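Local coordinates for protein mannitol dehydrogenase (Helicobacter pylori, PDB 3TWO) that probably catalyses the NADP(H)-dependent interconversion of cinnamyl alcohols and their aldehydes as a zinc-containing medium-chain alcohol dehydrogenase, at residues D139-D147 with I296-I307. Numbering follows the deposited sequence.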
loop_
_atom_site.group_PDB
_atom_site.type_symbol
_atom_site.label_atom_id
_atom_site.label_comp_id
_atom_site.label_asym_id
_atom_site.label_seq_id
_atom_site.Cartn_x
_atom_site.Cartn_y
_atom_site.Cartn_z
ATOM N N ASP B 139 21.212 -19.503 -19.431
ATOM C CA ASP B 139 21.989 -20.040 -18.283
ATOM C C ASP B 139 21.091 -21.074 -17.531
ATOM O O ASP B 139 19.900 -20.797 -17.292
ATOM C CB ASP B 139 22.394 -18.914 -17.334
ATOM C CG ASP B 139 23.234 -19.415 -16.138
ATOM O OD1 ASP B 139 22.672 -20.082 -15.272
ATOM O OD2 ASP B 139 24.463 -19.156 -16.065
ATOM N N GLU B 140 21.648 -22.241 -17.216
ATOM C CA GLU B 140 20.846 -23.366 -16.671
ATOM C C GLU B 140 20.074 -23.096 -15.386
ATOM O O GLU B 140 19.100 -23.827 -15.100
ATOM C CB GLU B 140 21.694 -24.635 -16.460
ATOM C CG GLU B 140 22.939 -24.394 -15.640
ATOM C CD GLU B 140 23.500 -25.656 -15.031
ATOM O OE1 GLU B 140 24.474 -25.536 -14.239
ATOM O OE2 GLU B 140 22.965 -26.751 -15.326
ATOM N N ASN B 141 20.499 -22.077 -14.627
ATOM C CA ASN B 141 19.842 -21.701 -13.344
ATOM C C ASN B 141 18.571 -20.890 -13.484
ATOM O O ASN B 141 17.979 -20.521 -12.485
ATOM C CB ASN B 141 20.820 -20.999 -12.413
ATOM C CG ASN B 141 22.025 -21.870 -12.147
ATOM O OD1 ASN B 141 21.976 -22.770 -11.322
ATOM N ND2 ASN B 141 23.098 -21.668 -12.933
ATOM N N TYR B 142 18.202 -20.601 -14.742
ATOM C CA TYR B 142 17.017 -19.805 -15.119
ATOM C C TYR B 142 16.081 -20.630 -16.007
ATOM O O TYR B 142 15.178 -20.091 -16.658
ATOM C CB TYR B 142 17.481 -18.506 -15.829
ATOM C CG TYR B 142 18.350 -17.741 -14.893
ATOM C CD1 TYR B 142 19.733 -18.035 -14.788
ATOM C CD2 TYR B 142 17.790 -16.815 -13.992
ATOM C CE1 TYR B 142 20.537 -17.398 -13.862
ATOM C CE2 TYR B 142 18.645 -16.138 -13.044
ATOM C CZ TYR B 142 19.994 -16.440 -13.010
ATOM O OH TYR B 142 20.844 -15.795 -12.133
ATOM N N VAL B 143 16.276 -21.942 -16.018
ATOM C CA VAL B 143 15.446 -22.825 -16.842
ATOM C C VAL B 143 14.498 -23.669 -15.949
ATOM O O VAL B 143 14.924 -24.273 -14.952
ATOM C CB VAL B 143 16.347 -23.717 -17.750
ATOM C CG1 VAL B 143 15.494 -24.718 -18.559
ATOM C CG2 VAL B 143 17.203 -22.826 -18.690
ATOM N N ILE B 144 13.225 -23.742 -16.298
ATOM C CA ILE B 144 12.282 -24.474 -15.462
ATOM C C ILE B 144 12.148 -25.900 -16.012
ATOM O O ILE B 144 12.000 -26.072 -17.224
ATOM C CB ILE B 144 10.888 -23.728 -15.472
ATOM C CG1 ILE B 144 11.106 -22.226 -15.073
ATOM C CG2 ILE B 144 9.776 -24.529 -14.685
ATOM C CD1 ILE B 144 11.933 -22.021 -13.780
ATOM N N SER B 145 12.159 -26.905 -15.139
ATOM C CA SER B 145 11.988 -28.274 -15.570
ATOM C C SER B 145 10.489 -28.619 -15.716
ATOM O O SER B 145 9.676 -28.257 -14.873
ATOM C CB SER B 145 12.617 -29.182 -14.540
ATOM O OG SER B 145 12.162 -30.448 -14.775
ATOM N N VAL B 146 10.116 -29.267 -16.813
ATOM C CA VAL B 146 8.684 -29.510 -17.087
ATOM C C VAL B 146 8.481 -31.006 -17.325
ATOM O O VAL B 146 9.276 -31.625 -18.070
ATOM C CB VAL B 146 8.213 -28.751 -18.335
ATOM C CG1 VAL B 146 6.811 -29.220 -18.772
ATOM C CG2 VAL B 146 8.249 -27.216 -18.079
ATOM N N ASP B 147 7.454 -31.592 -16.697
ATOM C CA ASP B 147 7.138 -33.023 -16.888
ATOM C C ASP B 147 6.972 -33.355 -18.366
ATOM O O ASP B 147 6.206 -32.700 -19.039
ATOM C CB ASP B 147 5.797 -33.334 -16.224
ATOM C CG ASP B 147 5.547 -34.804 -16.143
ATOM O OD1 ASP B 147 5.370 -35.506 -17.167
ATOM O OD2 ASP B 147 5.602 -35.278 -15.017
ATOM N N ILE B 296 13.012 -17.898 -9.596
ATOM C CA ILE B 296 13.168 -19.208 -10.253
ATOM C C ILE B 296 12.608 -20.377 -9.402
ATOM O O ILE B 296 11.792 -21.221 -9.864
ATOM C CB ILE B 296 14.639 -19.435 -10.628
ATOM C CG1 ILE B 296 15.038 -18.429 -11.733
ATOM C CG2 ILE B 296 14.882 -20.894 -11.038
ATOM C CD1 ILE B 296 14.119 -18.499 -13.076
ATOM N N LYS B 297 13.048 -20.424 -8.162
ATOM C CA LYS B 297 12.552 -21.405 -7.228
ATOM C C LYS B 297 11.030 -21.457 -7.156
ATOM O O LYS B 297 10.459 -22.526 -7.252
ATOM C CB LYS B 297 13.086 -21.127 -5.842
ATOM C CG LYS B 297 12.862 -22.324 -4.924
ATOM C CD LYS B 297 13.343 -22.066 -3.505
ATOM C CE LYS B 297 13.603 -23.437 -2.894
ATOM N NZ LYS B 297 13.765 -23.234 -1.447
ATOM N N GLU B 298 10.364 -20.305 -6.981
ATOM C CA GLU B 298 8.931 -20.366 -6.763
ATOM C C GLU B 298 8.281 -20.675 -8.122
ATOM O O GLU B 298 7.186 -21.272 -8.169
ATOM C CB GLU B 298 8.358 -19.064 -6.104
ATOM C CG GLU B 298 6.893 -19.227 -5.676
ATOM C CD GLU B 298 6.226 -17.969 -5.122
ATOM O OE1 GLU B 298 6.654 -16.799 -5.421
ATOM O OE2 GLU B 298 5.213 -18.127 -4.389
ATOM N N THR B 299 8.894 -20.212 -9.222
ATOM C CA THR B 299 8.385 -20.581 -10.553
ATOM C C THR B 299 8.373 -22.130 -10.762
ATOM O O THR B 299 7.358 -22.705 -11.263
ATOM C CB THR B 299 9.175 -19.894 -11.670
ATOM O OG1 THR B 299 9.142 -18.450 -11.486
ATOM C CG2 THR B 299 8.602 -20.295 -13.123
ATOM N N GLN B 300 9.469 -22.800 -10.343
ATOM C CA GLN B 300 9.517 -24.264 -10.372
ATOM C C GLN B 300 8.414 -24.857 -9.473
ATOM O O GLN B 300 7.696 -25.774 -9.892
ATOM C CB GLN B 300 10.886 -24.809 -9.942
ATOM C CG GLN B 300 11.012 -26.350 -10.103
ATOM C CD GLN B 300 10.987 -26.758 -11.568
ATOM O OE1 GLN B 300 11.861 -26.333 -12.325
ATOM N NE2 GLN B 300 9.925 -27.535 -12.009
ATOM N N GLU B 301 8.283 -24.352 -8.253
ATOM C CA GLU B 301 7.247 -24.848 -7.381
ATOM C C GLU B 301 5.870 -24.701 -8.056
ATOM O O GLU B 301 5.035 -25.602 -8.009
ATOM C CB GLU B 301 7.272 -24.038 -6.078
ATOM C CG GLU B 301 6.118 -24.367 -5.104
ATOM C CD GLU B 301 5.982 -23.289 -3.991
ATOM O OE1 GLU B 301 4.843 -22.811 -3.744
ATOM O OE2 GLU B 301 7.025 -22.902 -3.412
ATOM N N MET B 302 5.640 -23.569 -8.691
ATOM C CA MET B 302 4.308 -23.278 -9.310
ATOM C C MET B 302 4.034 -24.207 -10.507
ATOM O O MET B 302 2.931 -24.800 -10.642
ATOM C CB MET B 302 4.192 -21.778 -9.697
ATOM C CG MET B 302 2.999 -21.362 -10.600
ATOM S SD MET B 302 3.303 -21.774 -12.360
ATOM C CE MET B 302 1.713 -21.974 -12.980
ATOM N N VAL B 303 5.023 -24.362 -11.370
ATOM C CA VAL B 303 4.831 -25.298 -12.490
ATOM C C VAL B 303 4.558 -26.713 -11.996
ATOM O O VAL B 303 3.643 -27.382 -12.493
ATOM C CB VAL B 303 6.032 -25.241 -13.523
ATOM C CG1 VAL B 303 5.988 -26.444 -14.519
ATOM C CG2 VAL B 303 5.999 -23.855 -14.284
ATOM N N ASP B 304 5.315 -27.157 -10.983
ATOM C CA ASP B 304 5.113 -28.514 -10.426
ATOM C C ASP B 304 3.679 -28.662 -9.904
ATOM O O ASP B 304 3.036 -29.707 -10.131
ATOM C CB ASP B 304 6.114 -28.816 -9.266
ATOM C CG ASP B 304 7.571 -28.923 -9.748
ATOM O OD1 ASP B 304 7.840 -29.029 -10.968
ATOM O OD2 ASP B 304 8.467 -28.845 -8.906
ATOM N N PHE B 305 3.208 -27.629 -9.172
ATOM C CA PHE B 305 1.898 -27.635 -8.554
ATOM C C PHE B 305 0.837 -27.728 -9.662
ATOM O O PHE B 305 -0.097 -28.520 -9.573
ATOM C CB PHE B 305 1.706 -26.308 -7.766
ATOM C CG PHE B 305 0.341 -26.151 -7.129
ATOM C CD1 PHE B 305 0.008 -26.824 -5.956
ATOM C CD2 PHE B 305 -0.601 -25.281 -7.670
ATOM C CE1 PHE B 305 -1.279 -26.655 -5.334
ATOM C CE2 PHE B 305 -1.868 -25.081 -7.053
ATOM C CZ PHE B 305 -2.202 -25.784 -5.890
ATOM N N SER B 306 1.023 -26.915 -10.708
ATOM C CA SER B 306 0.019 -26.726 -11.729
ATOM C C SER B 306 -0.097 -28.007 -12.522
ATOM O O SER B 306 -1.190 -28.424 -12.889
ATOM C CB SER B 306 0.391 -25.534 -12.614
ATOM O OG SER B 306 0.515 -24.375 -11.803
ATOM N N ILE B 307 1.016 -28.678 -12.736
ATOM C CA ILE B 307 0.944 -29.890 -13.526
ATOM C C ILE B 307 0.321 -30.988 -12.673
ATOM O O ILE B 307 -0.521 -31.765 -13.157
ATOM C CB ILE B 307 2.315 -30.325 -14.024
ATOM C CG1 ILE B 307 2.706 -29.463 -15.219
ATOM C CG2 ILE B 307 2.353 -31.904 -14.318
ATOM C CD1 ILE B 307 4.263 -29.563 -15.578
#
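Gln300 NE2 gives both its hydrogens: one to Ser145 O across the contact, 3.0 Å and straight at 179°, the other to Asp304 OD1 one helical turn on, at 2.8 Å, less straight (149°) and out of the carboxylate plane. The same amide's OE1 accepts Ser145 N on a lone pair in its carbonyl plane, at 2.9 Å, so one glutamine grips both polar backbone atoms of Ser145, its amide replacing a strand's backbone. A bend at chi2 (67°) swings this amide round to the strand, and Asp304 should help fix its flip, since only NE2 can donate. Beside it runs an apolar seam. Ile144 sends CG1 against Thr299 CG2 at 3.7 Å, while its CG2 branch lies 3.9 Å from Val303 CG2. At the helix start, Ile296 brings CG2 to 3.4 Å from Asn141 O and lays CG1 obliquely by the Tyr142 ring; toward the other end Ile307 CD1 touches both Val146 CG1 and Asp147 CB. Helix 296-308, from the zinc-binding dehydrogenase region, is thereby fastened to the GroES-like region. Strand 144-145 pairs antiparallel with strand 85-88, helix 158-171 packs on Ile144, Thr299 and Met302, and Tyr142 and Ile296 both reach Phe91 of strand 91-93.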